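Local coordinates for germination protein (Bacillus megaterium, PDB 6O59) that probably helps sense germinants as part of a spore germinant receptor, this chain being the N-terminal domain of its A subunit, at residues 77-82 with 112-117; 4-9 with 118-123; 58-63 with 84-89; 34-39 with 72-77. One frame throughout, in Å; residues are numbered along the deposited sequence.

Interaction 1 (77-82 with 112-117); sequences NALELI and LIVDGI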
# COMPACT_ATOMS: atom_id res chain seq x y z
N ASN A 77 22.92 -19.34 -5.89
CA ASN A 77 22.93 -18.38 -6.99
C ASN A 77 21.52 -18.04 -7.54
O ASN A 77 21.41 -17.23 -8.46
CB ASN A 77 23.82 -18.90 -8.13
N ALA A 78 20.45 -18.61 -6.94
CA ALA A 78 19.04 -18.46 -7.36
C ALA A 78 18.67 -17.03 -7.75
O ALA A 78 18.19 -16.82 -8.86
CB ALA A 78 18.10 -18.95 -6.27
N LEU A 79 18.93 -16.04 -6.86
CA LEU A 79 18.58 -14.63 -7.08
C LEU A 79 19.34 -14.03 -8.27
O LEU A 79 18.72 -13.37 -9.11
CB LEU A 79 18.86 -13.83 -5.81
CG LEU A 79 18.18 -12.47 -5.67
CD1 LEU A 79 16.69 -12.62 -5.49
CD2 LEU A 79 18.77 -11.71 -4.50
N GLU A 80 20.66 -14.28 -8.37
CA GLU A 80 21.51 -13.78 -9.45
C GLU A 80 21.17 -14.48 -10.78
O GLU A 80 21.11 -13.81 -11.81
CB GLU A 80 23.00 -13.94 -9.09
CG GLU A 80 23.65 -12.67 -8.54
CD GLU A 80 23.23 -12.10 -7.19
OE1 GLU A 80 22.53 -12.80 -6.42
OE2 GLU A 80 23.62 -10.94 -6.89
N LEU A 81 20.87 -15.78 -10.76
CA LEU A 81 20.48 -16.53 -11.95
C LEU A 81 19.15 -16.03 -12.51
O LEU A 81 19.00 -15.91 -13.72
CB LEU A 81 20.39 -18.04 -11.63
CG LEU A 81 21.46 -18.97 -12.19
CD1 LEU A 81 21.26 -19.26 -13.68
CD2 LEU A 81 22.87 -18.51 -11.85
N ILE A 82 18.19 -15.72 -11.60
CA ILE A 82 16.86 -15.22 -11.95
C ILE A 82 16.99 -13.80 -12.48
O ILE A 82 16.32 -13.47 -13.47
CB ILE A 82 15.88 -15.33 -10.74
CG1 ILE A 82 15.37 -16.79 -10.57
CG2 ILE A 82 14.71 -14.34 -10.86
CD1 ILE A 82 14.59 -17.14 -9.25
N LEU A 112 11.77 -9.12 -4.96
CA LEU A 112 11.87 -10.56 -5.07
C LEU A 112 12.71 -11.05 -3.88
O LEU A 112 13.88 -10.69 -3.74
CB LEU A 112 12.44 -11.02 -6.43
CG LEU A 112 12.77 -12.51 -6.53
CD1 LEU A 112 11.53 -13.37 -6.50
CD2 LEU A 112 13.60 -12.81 -7.74
N ILE A 113 12.07 -11.81 -2.99
CA ILE A 113 12.69 -12.33 -1.77
C ILE A 113 12.77 -13.86 -1.87
O ILE A 113 11.77 -14.50 -2.20
CB ILE A 113 11.93 -11.82 -0.51
CG1 ILE A 113 11.61 -10.30 -0.63
CG2 ILE A 113 12.70 -12.17 0.79
CD1 ILE A 113 11.02 -9.61 0.59
N VAL A 114 13.96 -14.44 -1.61
CA VAL A 114 14.21 -15.88 -1.69
C VAL A 114 14.59 -16.42 -0.28
O VAL A 114 15.33 -15.77 0.47
CB VAL A 114 15.26 -16.21 -2.79
CG1 VAL A 114 15.49 -17.72 -2.91
CG2 VAL A 114 14.85 -15.63 -4.15
N ASP A 115 14.05 -17.62 0.05
CA ASP A 115 14.07 -18.40 1.30
C ASP A 115 15.22 -18.12 2.24
O ASP A 115 14.95 -18.02 3.44
CB ASP A 115 14.03 -19.91 1.04
CG ASP A 115 13.40 -20.75 2.16
OD1 ASP A 115 13.15 -20.19 3.27
OD2 ASP A 115 13.15 -21.97 1.93
N GLY A 116 16.45 -18.07 1.75
CA GLY A 116 17.59 -17.84 2.63
C GLY A 116 18.70 -16.99 2.06
O GLY A 116 19.87 -17.23 2.40
N ILE A 117 18.37 -16.05 1.18
CA ILE A 117 19.45 -15.30 0.51
C ILE A 117 19.87 -14.07 1.30
O ILE A 117 21.07 -13.80 1.32
CB ILE A 117 19.10 -15.00 -0.95
CG1 ILE A 117 19.74 -16.03 -1.88
CG2 ILE A 117 19.56 -13.61 -1.31
CD1 ILE A 117 18.76 -16.93 -2.55
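L79 reaches across to three residues of 112-117 at once, dividing its two methyl groups among them. Its CG lies anti to the backbone N (chi1 -162°), which carries the fork toward the strand: CD1 rests 3.8 Å from V114 CG2 and 3.8 Å from L112 CD2, while CD2 meets I117 CG2 at 3.8 Å. The side chains of L79 and of L112 and V114 slide past each other in opposite directions, touching along their methyl groups. One turn further along, I82 crosses L112 at about a right angle, and its CG2 sits 3.6 Å from L112 CD2. This dry, branched-aliphatic patch is a helix packed on a face of an antiparallel sheet. Helix 78-82 runs at 145° to strand 112-114, with the two axes 9.7 Å apart. Alternation along the strand gives L112 and V114 to this face and I113 to the other, where helix 10-20 receives it. Leucine, isoleucine and valine suit this buried site because their branched apolar chains fill it without polar atoms needing partners. The contact is looser at A78, small enough to let the first helical turn come close to the sheet: it touches V114 and I117 only distantly, with CB 4.3 Å from I117 CD1. I117 belongs to the turn after the strand and packs on L79 although it is partly exposed. E80, on the exposed side of the helix, takes no part.

Interaction 2 (4-9 with 118-123); sequences SSLKNL and NRVLSV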
# COMPACT_ATOMS: atom_id res chain seq x y z
N SER A 4 19.77 -1.56 9.64
CA SER A 4 19.34 -2.90 10.03
C SER A 4 19.45 -3.80 8.79
O SER A 4 18.85 -3.47 7.76
CB SER A 4 17.92 -2.87 10.60
OG SER A 4 17.81 -2.00 11.71
N SER A 5 20.26 -4.90 8.87
CA SER A 5 20.47 -5.83 7.75
C SER A 5 19.26 -6.75 7.57
O SER A 5 18.39 -6.83 8.44
CB SER A 5 21.73 -6.65 7.95
OG SER A 5 22.40 -6.88 6.71
N LEU A 6 19.17 -7.40 6.41
CA LEU A 6 18.02 -8.25 6.12
C LEU A 6 18.21 -9.65 6.70
O LEU A 6 19.33 -10.17 6.76
CB LEU A 6 17.76 -8.31 4.61
CG LEU A 6 16.84 -7.26 3.95
CD1 LEU A 6 16.69 -5.99 4.75
CD2 LEU A 6 17.28 -6.96 2.55
N LYS A 7 17.10 -10.23 7.18
CA LYS A 7 17.11 -11.56 7.78
C LYS A 7 17.29 -12.60 6.69
O LYS A 7 16.93 -12.35 5.54
CB LYS A 7 15.82 -11.80 8.59
CG LYS A 7 15.63 -10.87 9.82
CD LYS A 7 16.73 -10.95 10.90
CE LYS A 7 16.53 -12.05 11.92
NZ LYS A 7 17.80 -12.39 12.63
N ASN A 8 17.91 -13.75 7.01
CA ASN A 8 18.14 -14.80 6.03
C ASN A 8 16.84 -15.53 5.70
O ASN A 8 16.60 -15.76 4.52
CB ASN A 8 19.22 -15.78 6.47
CG ASN A 8 20.61 -15.22 6.29
OD1 ASN A 8 21.27 -14.83 7.26
ND2 ASN A 8 21.09 -15.16 5.05
N LEU A 9 15.98 -15.82 6.69
CA LEU A 9 14.70 -16.48 6.43
C LEU A 9 13.70 -15.54 5.74
O LEU A 9 13.60 -14.36 6.11
CB LEU A 9 14.07 -17.05 7.71
CG LEU A 9 14.80 -18.22 8.39
CD1 LEU A 9 14.30 -18.41 9.80
CD2 LEU A 9 14.64 -19.52 7.61
N ASN A 118 18.91 -13.32 1.86
CA ASN A 118 19.18 -12.11 2.71
C ASN A 118 19.55 -10.86 1.89
O ASN A 118 19.88 -9.85 2.50
CB ASN A 118 19.97 -12.42 3.99
CG ASN A 118 21.34 -11.80 4.05
OD1 ASN A 118 21.93 -11.45 3.03
ND2 ASN A 118 21.88 -11.66 5.25
N ARG A 119 19.50 -10.95 0.56
CA ARG A 119 19.66 -9.80 -0.36
C ARG A 119 18.34 -9.76 -1.13
O ARG A 119 17.84 -10.84 -1.49
CB ARG A 119 20.91 -9.87 -1.24
CG ARG A 119 22.27 -9.76 -0.54
CD ARG A 119 23.60 -9.77 -1.28
NE ARG A 119 24.78 -9.72 -0.41
CZ ARG A 119 26.05 -9.83 -0.81
NH1 ARG A 119 26.32 -10.01 -2.09
NH2 ARG A 119 27.03 -9.77 0.06
N VAL A 120 17.75 -8.58 -1.31
CA VAL A 120 16.44 -8.52 -2.00
C VAL A 120 16.64 -7.89 -3.37
O VAL A 120 17.40 -6.93 -3.45
CB VAL A 120 15.41 -7.77 -1.14
CG1 VAL A 120 14.19 -7.35 -1.94
CG2 VAL A 120 15.00 -8.60 0.05
N LEU A 121 16.00 -8.45 -4.39
CA LEU A 121 16.10 -7.89 -5.75
C LEU A 121 14.92 -6.95 -6.00
O LEU A 121 13.80 -7.34 -5.72
CB LEU A 121 16.09 -9.05 -6.75
CG LEU A 121 16.07 -8.63 -8.21
CD1 LEU A 121 16.45 -9.80 -9.09
CD2 LEU A 121 14.71 -8.11 -8.60
N SER A 122 15.23 -5.74 -6.47
CA SER A 122 14.23 -4.74 -6.87
C SER A 122 14.17 -4.57 -8.39
O SER A 122 15.21 -4.42 -9.04
CB SER A 122 14.55 -3.38 -6.23
OG SER A 122 14.42 -3.37 -4.82
N VAL A 123 12.96 -4.52 -8.94
CA VAL A 123 12.81 -4.30 -10.38
C VAL A 123 11.82 -3.15 -10.61
O VAL A 123 10.78 -3.09 -9.96
CB VAL A 123 12.46 -5.60 -11.17
CG1 VAL A 123 11.27 -6.35 -10.59
CG2 VAL A 123 12.29 -5.33 -12.66
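N118 lies against the chain at K7 and N8, just before helix 10-20, and L6 beside it reaches on to V120. This is the end of a β-hairpin, the turn between strands 110-114 and 120-124, packed on the loop that leads into helix 10-20. The side chains of N8 and N118 lie side by side and point the same way, their amide planes only 11° apart; N8 ND2 is 3.5 Å from N118 CG. Asparagine suits position 118 because the backbone there has a positive phi (78°), which this residue tolerates better than most. The N118 ND2 atom also comes 3.3 Å from L6 O. L6 makes the apolar half of the contact: its CB lies 3.4 Å from N118 O, and its CD2 touches V120 CG2 at 3.8 Å, the two side chains crossing at about a right angle. Here the loop changes from a polar, largely exposed edge to a buried one, and a leucine takes the inner place. The next shell holds these residues. W98 and L101 of helix 98-106 pack on L6, L101 also reaches V120, and the backbone of V120 is hydrogen-bonded to A95 of the neighbouring strand. L9 stands at the N-cap of helix 10-20, whose N13 gives its ND2 hydrogen to K7 O; that same carbonyl oxygen lies 3.4 Å from N118 CB.

Interaction 3 (58-63 with 84-89); sequences DYLLQS and EDIVTM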
# COMPACT_ATOMS: atom_id res chain seq x y z
N ASP A 58 4.20 -13.16 -14.30
CA ASP A 58 4.03 -14.24 -15.26
C ASP A 58 5.26 -15.11 -15.29
O ASP A 58 5.15 -16.33 -15.16
CB ASP A 58 3.77 -13.67 -16.67
CG ASP A 58 2.38 -13.11 -16.92
OD1 ASP A 58 1.58 -13.06 -15.96
OD2 ASP A 58 2.09 -12.73 -18.08
N TYR A 59 6.45 -14.48 -15.42
CA TYR A 59 7.73 -15.18 -15.48
C TYR A 59 7.94 -16.00 -14.21
O TYR A 59 8.15 -17.21 -14.28
CB TYR A 59 8.89 -14.17 -15.70
CG TYR A 59 10.26 -14.76 -15.43
CD1 TYR A 59 10.86 -14.64 -14.17
CD2 TYR A 59 10.96 -15.43 -16.42
CE1 TYR A 59 12.10 -15.22 -13.90
CE2 TYR A 59 12.22 -15.99 -16.17
CZ TYR A 59 12.78 -15.88 -14.91
OH TYR A 59 14.02 -16.42 -14.66
N LEU A 60 7.85 -15.33 -13.04
CA LEU A 60 8.08 -15.91 -11.73
C LEU A 60 7.06 -16.96 -11.33
O LEU A 60 7.46 -18.08 -11.03
CB LEU A 60 8.12 -14.79 -10.68
CG LEU A 60 9.35 -13.87 -10.73
CD1 LEU A 60 9.18 -12.69 -9.79
CD2 LEU A 60 10.66 -14.64 -10.45
N LEU A 61 5.77 -16.60 -11.35
CA LEU A 61 4.68 -17.46 -10.91
C LEU A 61 4.30 -18.57 -11.90
O LEU A 61 3.62 -19.51 -11.50
CB LEU A 61 3.44 -16.63 -10.53
CG LEU A 61 3.66 -15.52 -9.50
CD1 LEU A 61 2.41 -14.72 -9.30
CD2 LEU A 61 4.15 -16.06 -8.19
N GLN A 62 4.76 -18.50 -13.15
CA GLN A 62 4.49 -19.60 -14.10
C GLN A 62 5.77 -20.37 -14.34
O GLN A 62 5.74 -21.38 -15.05
CB GLN A 62 3.89 -19.12 -15.43
CG GLN A 62 2.51 -18.51 -15.35
CD GLN A 62 2.15 -17.66 -16.55
OE1 GLN A 62 1.47 -16.65 -16.42
NE2 GLN A 62 2.59 -18.07 -17.75
N SER A 63 6.91 -19.91 -13.74
CA SER A 63 8.29 -20.42 -13.84
C SER A 63 8.67 -20.54 -15.32
O SER A 63 8.73 -21.64 -15.88
CB SER A 63 8.45 -21.74 -13.09
OG SER A 63 9.82 -22.03 -12.87
N GLU A 84 19.26 -12.42 -14.25
CA GLU A 84 19.73 -12.44 -15.65
C GLU A 84 18.59 -12.38 -16.66
O GLU A 84 18.80 -11.89 -17.77
CB GLU A 84 20.58 -13.68 -15.92
CG GLU A 84 22.00 -13.58 -15.37
CD GLU A 84 22.87 -14.80 -15.61
OE1 GLU A 84 22.39 -15.78 -16.23
OE2 GLU A 84 24.04 -14.77 -15.16
N ASP A 85 17.39 -12.87 -16.28
CA ASP A 85 16.17 -12.84 -17.09
C ASP A 85 15.36 -11.60 -16.79
O ASP A 85 14.82 -11.00 -17.72
CB ASP A 85 15.30 -14.09 -16.86
CG ASP A 85 15.82 -15.34 -17.53
OD1 ASP A 85 16.67 -15.22 -18.44
OD2 ASP A 85 15.38 -16.44 -17.14
N ILE A 86 15.27 -11.20 -15.51
CA ILE A 86 14.49 -10.05 -15.06
C ILE A 86 15.06 -8.71 -15.62
O ILE A 86 14.28 -7.78 -15.88
CB ILE A 86 14.32 -10.05 -13.51
CG1 ILE A 86 13.44 -11.29 -13.09
CG2 ILE A 86 13.71 -8.74 -12.99
CD1 ILE A 86 12.74 -11.26 -11.71
N VAL A 87 16.39 -8.62 -15.86
CA VAL A 87 17.01 -7.40 -16.41
C VAL A 87 16.42 -7.07 -17.81
O VAL A 87 16.40 -5.89 -18.18
CB VAL A 87 18.56 -7.45 -16.45
CG1 VAL A 87 19.14 -7.48 -15.05
CG2 VAL A 87 19.08 -8.59 -17.30
N THR A 88 15.90 -8.08 -18.54
CA THR A 88 15.28 -7.90 -19.86
C THR A 88 13.85 -7.36 -19.72
O THR A 88 13.24 -6.95 -20.72
CB THR A 88 15.22 -9.24 -20.65
OG1 THR A 88 14.17 -10.08 -20.16
CG2 THR A 88 16.51 -9.98 -20.67
N MET A 89 13.32 -7.39 -18.50
CA MET A 89 11.94 -7.02 -18.20
C MET A 89 11.77 -5.74 -17.40
O MET A 89 10.65 -5.26 -17.30
CB MET A 89 11.28 -8.17 -17.43
CG MET A 89 11.24 -9.45 -18.23
SD MET A 89 10.30 -10.73 -17.42
CE MET A 89 11.60 -11.74 -16.88
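Y59 leaves helix 54-62 with CG anti to its backbone N (chi1 166°), a torsion that swings the ring toward segment 84-89, which continues helix 78-86. At its root, Y59 CB lies 3.8 Å from M89 CE. The same methyl group then covers one face of the ring, offset toward the rim on the CG side, in a CH-pi contact 4.0 Å from the centroid. M89 SD is more oblique, 5.3 Å from that centroid, and completes a Met-aromatic pair; the flexible thioether can bend at chi3 to fit the flat surface. I86 CG1 approaches Y59 CE1 obliquely at 4.2 Å; near the ring plane, D85 OD2 lies by Y59 CE2. The tip ends the path: Y59 OH donates to D85 OD2 at 2.8 Å, and the oxygen receives it on its anti lone pair, the carboxylate being turned 85° from the ring. Tyrosine therefore suits a place that is greasy at its base and polar at its tip. T88 steadies the turn beyond D85, its OG1 donating to D85 O at 2.7 Å. M65, from the connecting loop, packs on both Y59 and D85, while L60 faces strands 27-34 and 40-47 and I86 reaches V92 of strand 91-95.

Interaction 4 (34-39 with 72-77); sequences IGVNNS and DLNDQN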
# COMPACT_ATOMS: atom_id res chain seq x y z
N ILE A 34 10.57 -22.17 -6.25
CA ILE A 34 11.58 -22.28 -7.29
C ILE A 34 12.51 -23.48 -6.95
O ILE A 34 12.43 -24.07 -5.86
CB ILE A 34 12.30 -20.90 -7.44
CG1 ILE A 34 12.60 -20.59 -8.93
CG2 ILE A 34 13.53 -20.72 -6.55
CD1 ILE A 34 11.40 -19.77 -9.71
N GLY A 35 13.33 -23.86 -7.92
CA GLY A 35 14.23 -24.99 -7.77
C GLY A 35 13.74 -26.22 -8.49
O GLY A 35 12.65 -26.21 -9.08
N VAL A 36 14.56 -27.29 -8.43
CA VAL A 36 14.31 -28.59 -9.08
C VAL A 36 12.97 -29.19 -8.59
O VAL A 36 12.00 -29.21 -9.35
CB VAL A 36 15.50 -29.57 -8.89
CG1 VAL A 36 15.28 -30.87 -9.66
CG2 VAL A 36 16.83 -28.93 -9.31
N ASN A 37 12.92 -29.64 -7.31
CA ASN A 37 11.73 -30.25 -6.70
C ASN A 37 10.84 -29.20 -5.97
O ASN A 37 10.08 -29.57 -5.07
CB ASN A 37 12.16 -31.36 -5.74
CG ASN A 37 12.91 -32.50 -6.39
OD1 ASN A 37 12.88 -32.71 -7.61
ND2 ASN A 37 13.62 -33.28 -5.57
N ASN A 38 10.92 -27.91 -6.41
CA ASN A 38 10.20 -26.75 -5.86
C ASN A 38 10.42 -26.65 -4.34
O ASN A 38 9.48 -26.46 -3.56
CB ASN A 38 8.70 -26.79 -6.24
CG ASN A 38 8.49 -26.67 -7.72
OD1 ASN A 38 8.54 -25.58 -8.30
ND2 ASN A 38 8.26 -27.80 -8.37
N SER A 39 11.69 -26.84 -3.93
CA SER A 39 12.15 -26.84 -2.54
C SER A 39 12.39 -25.43 -2.01
O SER A 39 12.25 -25.19 -0.81
CB SER A 39 13.45 -27.63 -2.43
OG SER A 39 14.51 -27.01 -3.15
N ASP A 72 21.75 -23.86 -12.52
CA ASP A 72 22.01 -23.58 -11.11
C ASP A 72 20.88 -24.20 -10.35
O ASP A 72 19.73 -23.74 -10.42
CB ASP A 72 22.18 -22.08 -10.79
CG ASP A 72 22.25 -21.76 -9.30
OD1 ASP A 72 21.33 -21.08 -8.80
OD2 ASP A 72 23.23 -22.19 -8.64
N LEU A 73 21.20 -25.30 -9.67
CA LEU A 73 20.25 -26.06 -8.87
C LEU A 73 20.00 -25.32 -7.53
O LEU A 73 20.26 -25.84 -6.43
CB LEU A 73 20.70 -27.54 -8.67
CG LEU A 73 22.18 -27.84 -8.38
CD1 LEU A 73 22.30 -28.97 -7.38
CD2 LEU A 73 22.93 -28.19 -9.66
N ASN A 74 19.50 -24.07 -7.67
CA ASN A 74 19.04 -23.11 -6.66
C ASN A 74 19.97 -22.92 -5.43
O ASN A 74 21.17 -23.19 -5.47
CB ASN A 74 17.60 -23.50 -6.19
CG ASN A 74 17.44 -24.80 -5.41
OD1 ASN A 74 17.62 -24.86 -4.19
ND2 ASN A 74 17.06 -25.87 -6.10
N ASP A 75 19.37 -22.32 -4.38
CA ASP A 75 19.79 -22.01 -3.01
C ASP A 75 20.84 -20.92 -2.90
O ASP A 75 20.65 -20.01 -2.09
CB ASP A 75 20.27 -23.26 -2.25
CG ASP A 75 19.38 -23.58 -1.06
OD1 ASP A 75 18.74 -24.66 -1.07
OD2 ASP A 75 19.30 -22.75 -0.12
N GLN A 76 21.95 -21.00 -3.65
CA GLN A 76 23.04 -20.03 -3.51
C GLN A 76 23.03 -18.96 -4.60
O GLN A 76 23.11 -17.77 -4.25
CB GLN A 76 24.43 -20.72 -3.46
CG GLN A 76 24.44 -22.26 -3.37
CD GLN A 76 23.95 -22.86 -2.06
OE1 GLN A 76 23.76 -22.19 -1.04
NE2 GLN A 76 23.72 -24.17 -2.08
N ASN A 77 22.92 -19.34 -5.89
CA ASN A 77 22.93 -18.38 -6.99
C ASN A 77 21.52 -18.04 -7.54
O ASN A 77 21.41 -17.23 -8.46
CB ASN A 77 23.82 -18.90 -8.13
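N74 points its side chain at G35, and this meeting is the centre of a small surface contact between two loops. The amide hangs over the glycine backbone, with N74 CB and N74 CG each 4.0 Å from G35 CA. Its first torsion is the less common one, placing CG between the backbone N and the carbonyl carbon (chi1 67°), and this directs the amide across to the other loop. Glycine suits position 35 because its backbone angles (phi 103°, psi 178°) would press a CB against the preceding carbonyl oxygen; N74 packs against its CA. Beside this pair, V36 and L73 lie side by side with their side chains pointing the same way. The touch is light, V36 CG2 lying 4.2 Å from L73 CB, and it forms a modest apolar flank on an exposed edge. S39 completes the contact with its CB directed toward N74, placing S39 OG 4.3 Å from N74 CG.

The loop 72-77 owes its shape partly to an inverse gamma turn centred on L73, closed by a bond of 2.8 Å from N74 N to D72 O. N74 follows directly on the centre of this turn. Further in, L40 packs against I34, N74 and D75, while I34 also reaches I82 of helix 78-86. No hydrogen bond joins the loops; the contact is packing at the turn of a β-hairpin, strands 27-34 and 40-47, against the loop that introduces helix 78-86.

In the fold
All four contacts belong to the part of the chain built on one five-stranded antiparallel sheet, 27-34, 40-47, 110-114, 120-124 and 91-95 in spatial order. Interactions 1 and 3 both use helix 78-86, their centres about 12 Å apart; interaction 4 adjoins the start of that helix and shares N77 with interaction 1, their centres about 9 Å apart. The centres of interactions 1 and 2 are also about 9 Å apart, and there L112 N probably bonds to L121 O between neighbouring strands. Along the chain, 4-9 and 118-123 bracket all the others, interactions 3 and 4 interleave, and interaction 4 closes before interaction 1 begins. The N-terminal loop is thereby tied to the hairpin 110-124, about a hundred residues further on.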